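Local coordinates for protein tRNA (uracil(54)-C(5))-methyltransferase (Pyrococcus abyssi, PDB 2JJQ) that methylates C5 of uridine 54 in tRNA, using S-adenosyl-L-methionine as methyl donor and releasing S-adenosyl-L-homocysteine, at residues I229-N234 against D244-W249. Residues are numbered along the deposited sequence; the frame is centred on the assembly and turned at random.
Sequences IYWSVN and DIERFW
One face of the Y230 ring is covered by F248, whose CB sits 3.5 Å from the ring centroid and almost on its normal, a CH-pi contact, while I245 CG2 reaches the ring edge in plane. F248 CG stands between its backbone N and carbonyl carbon (chi1 69°), which sets the ring beside the hydroxyl end of Y230, F248 CD1 3.9 Å from Y230 OH; the two rings, tilted by 29°, are offset so far that little of one lies above the other. On the sheet face bearing W231 and W249, E246 CG lies over the six-membered ring of W231, 3.5 Å from its centroid; W249 instead turns an edge to W231, its CZ3 4.0 Å from W231 CB, and takes R247 CG over one face. These side chains clothe an antiparallel hairpin whose second strand, 244-250, is outermost in a five-stranded mixed sheet. At a classic beta bulge E246 and R247 together face W231, whose O accepts from E246 N (2.9 Å) and R247 N (3.2 Å); E246 CB points toward the partner strand, and its carboxylate makes only a long, weak ion pair with R235. Y230 OH is hydrogen-bonded to E252 O and W231 NE1 to T212 OG1. The main chain thus supplies all seven hydrogen bonds between the segments, while side chains add apolar and CH-pi contacts.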
ATOM      1  N   ILE A 229     -18.306   3.915 -12.033  1.00 13.44           N
ATOM      2  CA  ILE A 229     -18.999   3.117 -11.035  1.00 14.20           C
ATOM      3  C   ILE A 229     -18.915   1.658 -11.490  1.00 13.82           C
ATOM      4  O   ILE A 229     -19.228   1.346 -12.624  1.00 12.39           O
ATOM      5  CB  ILE A 229     -20.473   3.486 -10.911  1.00 15.03           C
ATOM      6  CG1 ILE A 229     -20.625   4.965 -10.551  1.00 15.84           C
ATOM      7  CG2 ILE A 229     -21.135   2.519  -9.888  1.00 15.06           C
ATOM      8  CD1 ILE A 229     -22.017   5.530 -10.943  1.00 15.60           C
ATOM      9  N   TYR A 230     -18.457   0.773 -10.619  1.00 13.28           N
ATOM     10  CA  TYR A 230     -18.328  -0.626 -10.930  1.00 13.09           C
ATOM     11  C   TYR A 230     -19.192  -1.423  -9.963  1.00 15.28           C
ATOM     12  O   TYR A 230     -19.383  -1.009  -8.794  1.00 15.93           O
ATOM     13  CB  TYR A 230     -16.895  -1.074 -10.716  1.00 15.49           C
ATOM     14  CG  TYR A 230     -16.076  -1.096 -11.990  1.00 11.63           C
ATOM     15  CD1 TYR A 230     -15.939  -2.289 -12.735  1.00 12.33           C
ATOM     16  CD2 TYR A 230     -15.450   0.036 -12.439  1.00 12.33           C
ATOM     17  CE1 TYR A 230     -15.197  -2.343 -13.876  1.00 11.89           C
ATOM     18  CE2 TYR A 230     -14.682  -0.001 -13.600  1.00 12.56           C
ATOM     19  CZ  TYR A 230     -14.534  -1.204 -14.309  1.00 10.09           C
ATOM     20  OH  TYR A 230     -13.761  -1.235 -15.475  1.00 11.08           O
ATOM     21  N   TRP A 231     -19.721  -2.532 -10.473  1.00 14.48           N
ATOM     22  CA  TRP A 231     -20.339  -3.567  -9.676  1.00 14.62           C
ATOM     23  C   TRP A 231     -19.534  -4.848  -9.884  1.00 14.70           C
ATOM     24  O   TRP A 231     -19.376  -5.286 -11.017  1.00 15.07           O
ATOM     25  CB  TRP A 231     -21.789  -3.773 -10.134  1.00 13.41           C
ATOM     26  CG  TRP A 231     -22.474  -4.930  -9.475  1.00 15.15           C
ATOM     27  CD1 TRP A 231     -22.202  -5.498  -8.237  1.00 13.64           C
ATOM     28  CD2 TRP A 231     -23.548  -5.675 -10.032  1.00 17.40           C
ATOM     29  NE1 TRP A 231     -23.080  -6.556  -8.002  1.00 17.96           N
ATOM     30  CE2 TRP A 231     -23.902  -6.692  -9.097  1.00 18.21           C
ATOM     31  CE3 TRP A 231     -24.299  -5.542 -11.214  1.00 18.96           C
ATOM     32  CZ2 TRP A 231     -24.972  -7.574  -9.323  1.00 19.69           C
ATOM     33  CZ3 TRP A 231     -25.334  -6.450 -11.454  1.00 21.70           C
ATOM     34  CH2 TRP A 231     -25.656  -7.450 -10.515  1.00 21.02           C
ATOM     35  N   SER A 232     -19.019  -5.434  -8.796  1.00 14.20           N
ATOM     36  CA  SER A 232     -18.236  -6.654  -8.834  1.00 16.19           C
ATOM     37  C   SER A 232     -18.941  -7.661  -7.922  1.00 16.63           C
ATOM     38  O   SER A 232     -19.477  -7.292  -6.902  1.00 17.19           O
ATOM     39  CB  SER A 232     -16.822  -6.441  -8.308  1.00 15.67           C
ATOM     40  OG  SER A 232     -16.129  -5.453  -9.069  1.00 16.64           O
ATOM     41  N   VAL A 233     -18.905  -8.922  -8.301  1.00 18.51           N
ATOM     42  CA  VAL A 233     -19.563  -9.978  -7.542  1.00 18.66           C
ATOM     43  C   VAL A 233     -18.489 -10.932  -7.055  1.00 20.01           C
ATOM     44  O   VAL A 233     -17.760 -11.560  -7.841  1.00 19.97           O
ATOM     45  CB  VAL A 233     -20.623 -10.726  -8.349  1.00 17.95           C
ATOM     46  CG1 VAL A 233     -21.152 -11.905  -7.529  1.00 17.80           C
ATOM     47  CG2 VAL A 233     -21.753  -9.800  -8.710  1.00 18.37           C
ATOM     48  N   ASN A 234     -18.351 -10.986  -5.743  1.00 21.47           N
ATOM     49  CA  ASN A 234     -17.395 -11.894  -5.144  1.00 22.21           C
ATOM     50  C   ASN A 234     -18.085 -13.249  -5.084  1.00 24.02           C
ATOM     51  O   ASN A 234     -18.958 -13.485  -4.225  1.00 23.65           O
ATOM     52  CB  ASN A 234     -16.961 -11.439  -3.751  1.00 23.32           C
ATOM     53  CG  ASN A 234     -16.282 -12.569  -2.970  1.00 23.28           C
ATOM     54  OD1 ASN A 234     -15.733 -13.473  -3.596  1.00 22.02           O
ATOM     55  ND2 ASN A 234     -16.375 -12.551  -1.623  1.00 21.16           N
ATOM     56  N   ASP A 244     -15.621 -10.618  -9.338  1.00 16.29           N
ATOM     57  CA  ASP A 244     -15.707 -10.627 -10.812  1.00 18.03           C
ATOM     58  C   ASP A 244     -16.407  -9.368 -11.287  1.00 16.90           C
ATOM     59  O   ASP A 244     -17.425  -9.014 -10.754  1.00 17.34           O
ATOM     60  CB  ASP A 244     -16.530 -11.853 -11.264  1.00 19.49           C
ATOM     61  CG  ASP A 244     -15.894 -13.189 -10.815  1.00 24.23           C
ATOM     62  OD1 ASP A 244     -14.650 -13.231 -10.696  1.00 26.28           O
ATOM     63  OD2 ASP A 244     -16.640 -14.185 -10.593  1.00 29.94           O
ATOM     64  N   ILE A 245     -15.862  -8.708 -12.300  1.00 16.21           N
ATOM     65  CA  ILE A 245     -16.470  -7.540 -12.847  1.00 15.86           C
ATOM     66  C   ILE A 245     -17.816  -7.909 -13.484  1.00 16.17           C
ATOM     67  O   ILE A 245     -17.863  -8.723 -14.409  1.00 16.94           O
ATOM     68  CB  ILE A 245     -15.555  -6.940 -13.935  1.00 15.64           C
ATOM     69  CG1 ILE A 245     -14.205  -6.537 -13.296  1.00 17.01           C
ATOM     70  CG2 ILE A 245     -16.268  -5.796 -14.643  1.00 18.08           C
ATOM     71  CD1 ILE A 245     -14.335  -5.542 -12.136  1.00 18.29           C
ATOM     72  N   GLU A 246     -18.875  -7.295 -12.993  1.00 16.40           N
ATOM     73  CA  GLU A 246     -20.198  -7.533 -13.514  1.00 17.53           C
ATOM     74  C   GLU A 246     -20.666  -6.409 -14.442  1.00 16.22           C
ATOM     75  O   GLU A 246     -21.278  -6.670 -15.495  1.00 17.88           O
ATOM     76  CB  GLU A 246     -21.141  -7.749 -12.346  1.00 18.52           C
ATOM     77  CG  GLU A 246     -22.591  -8.010 -12.704  1.00 24.02           C
ATOM     78  CD  GLU A 246     -22.819  -9.356 -13.379  1.00 29.06           C
ATOM     79  OE1 GLU A 246     -21.930 -10.224 -13.311  1.00 27.70           O
ATOM     80  OE2 GLU A 246     -23.913  -9.519 -13.968  1.00 32.42           O
ATOM     81  N   ARG A 247     -20.469  -5.165 -14.030  1.00 15.34           N
ATOM     82  CA  ARG A 247     -20.912  -4.020 -14.861  1.00 15.01           C
ATOM     83  C   ARG A 247     -20.155  -2.803 -14.399  1.00 15.20           C
ATOM     84  O   ARG A 247     -19.775  -2.728 -13.217  1.00 13.45           O
ATOM     85  CB  ARG A 247     -22.436  -3.802 -14.633  1.00 13.74           C
ATOM     86  CG  ARG A 247     -23.063  -2.764 -15.634  1.00 16.85           C
ATOM     87  CD  ARG A 247     -24.578  -3.087 -15.784  1.00 16.72           C
ATOM     88  NE  ARG A 247     -25.220  -2.055 -16.617  1.00 20.71           N
ATOM     89  CZ  ARG A 247     -26.528  -2.052 -16.879  1.00 19.83           C
ATOM     90  NH1 ARG A 247     -27.297  -3.024 -16.382  1.00 15.97           N
ATOM     91  NH2 ARG A 247     -27.052  -1.101 -17.621  1.00 21.19           N
ATOM     92  N   PHE A 248     -19.929  -1.870 -15.323  1.00 14.04           N
ATOM     93  CA  PHE A 248     -19.513  -0.528 -14.965  1.00 14.37           C
ATOM     94  C   PHE A 248     -20.335   0.491 -15.739  1.00 14.09           C
ATOM     95  O   PHE A 248     -20.885   0.173 -16.811  1.00 15.06           O
ATOM     96  CB  PHE A 248     -17.970  -0.357 -15.212  1.00 12.88           C
ATOM     97  CG  PHE A 248     -17.557  -0.365 -16.689  1.00 14.26           C
ATOM     98  CD1 PHE A 248     -17.136  -1.548 -17.310  1.00 14.05           C
ATOM     99  CD2 PHE A 248     -17.559   0.802 -17.416  1.00 15.07           C
ATOM    100  CE1 PHE A 248     -16.749  -1.553 -18.680  1.00 13.29           C
ATOM    101  CE2 PHE A 248     -17.134   0.827 -18.766  1.00 11.86           C
ATOM    102  CZ  PHE A 248     -16.742  -0.384 -19.381  1.00 12.45           C
ATOM    103  N   TRP A 249     -20.436   1.683 -15.177  1.00 13.31           N
ATOM    104  CA  TRP A 249     -21.095   2.846 -15.730  1.00 13.42           C
ATOM    105  C   TRP A 249     -20.022   3.945 -15.755  1.00 14.14           C
ATOM    106  O   TRP A 249     -19.204   4.072 -14.805  1.00 15.60           O
ATOM    107  CB  TRP A 249     -22.289   3.285 -14.842  1.00 13.39           C
ATOM    108  CG  TRP A 249     -23.423   2.278 -14.729  1.00 15.54           C
ATOM    109  CD1 TRP A 249     -24.629   2.333 -15.378  1.00 18.61           C
ATOM    110  CD2 TRP A 249     -23.493   1.123 -13.854  1.00 17.62           C
ATOM    111  NE1 TRP A 249     -25.412   1.264 -15.011  1.00 18.21           N
ATOM    112  CE2 TRP A 249     -24.750   0.517 -14.064  1.00 18.09           C
ATOM    113  CE3 TRP A 249     -22.625   0.576 -12.890  1.00 15.57           C
ATOM    114  CZ2 TRP A 249     -25.165  -0.631 -13.375  1.00 18.14           C
ATOM    115  CZ3 TRP A 249     -23.026  -0.624 -12.221  1.00 17.57           C
ATOM    116  CH2 TRP A 249     -24.293  -1.193 -12.466  1.00 19.12           C
TER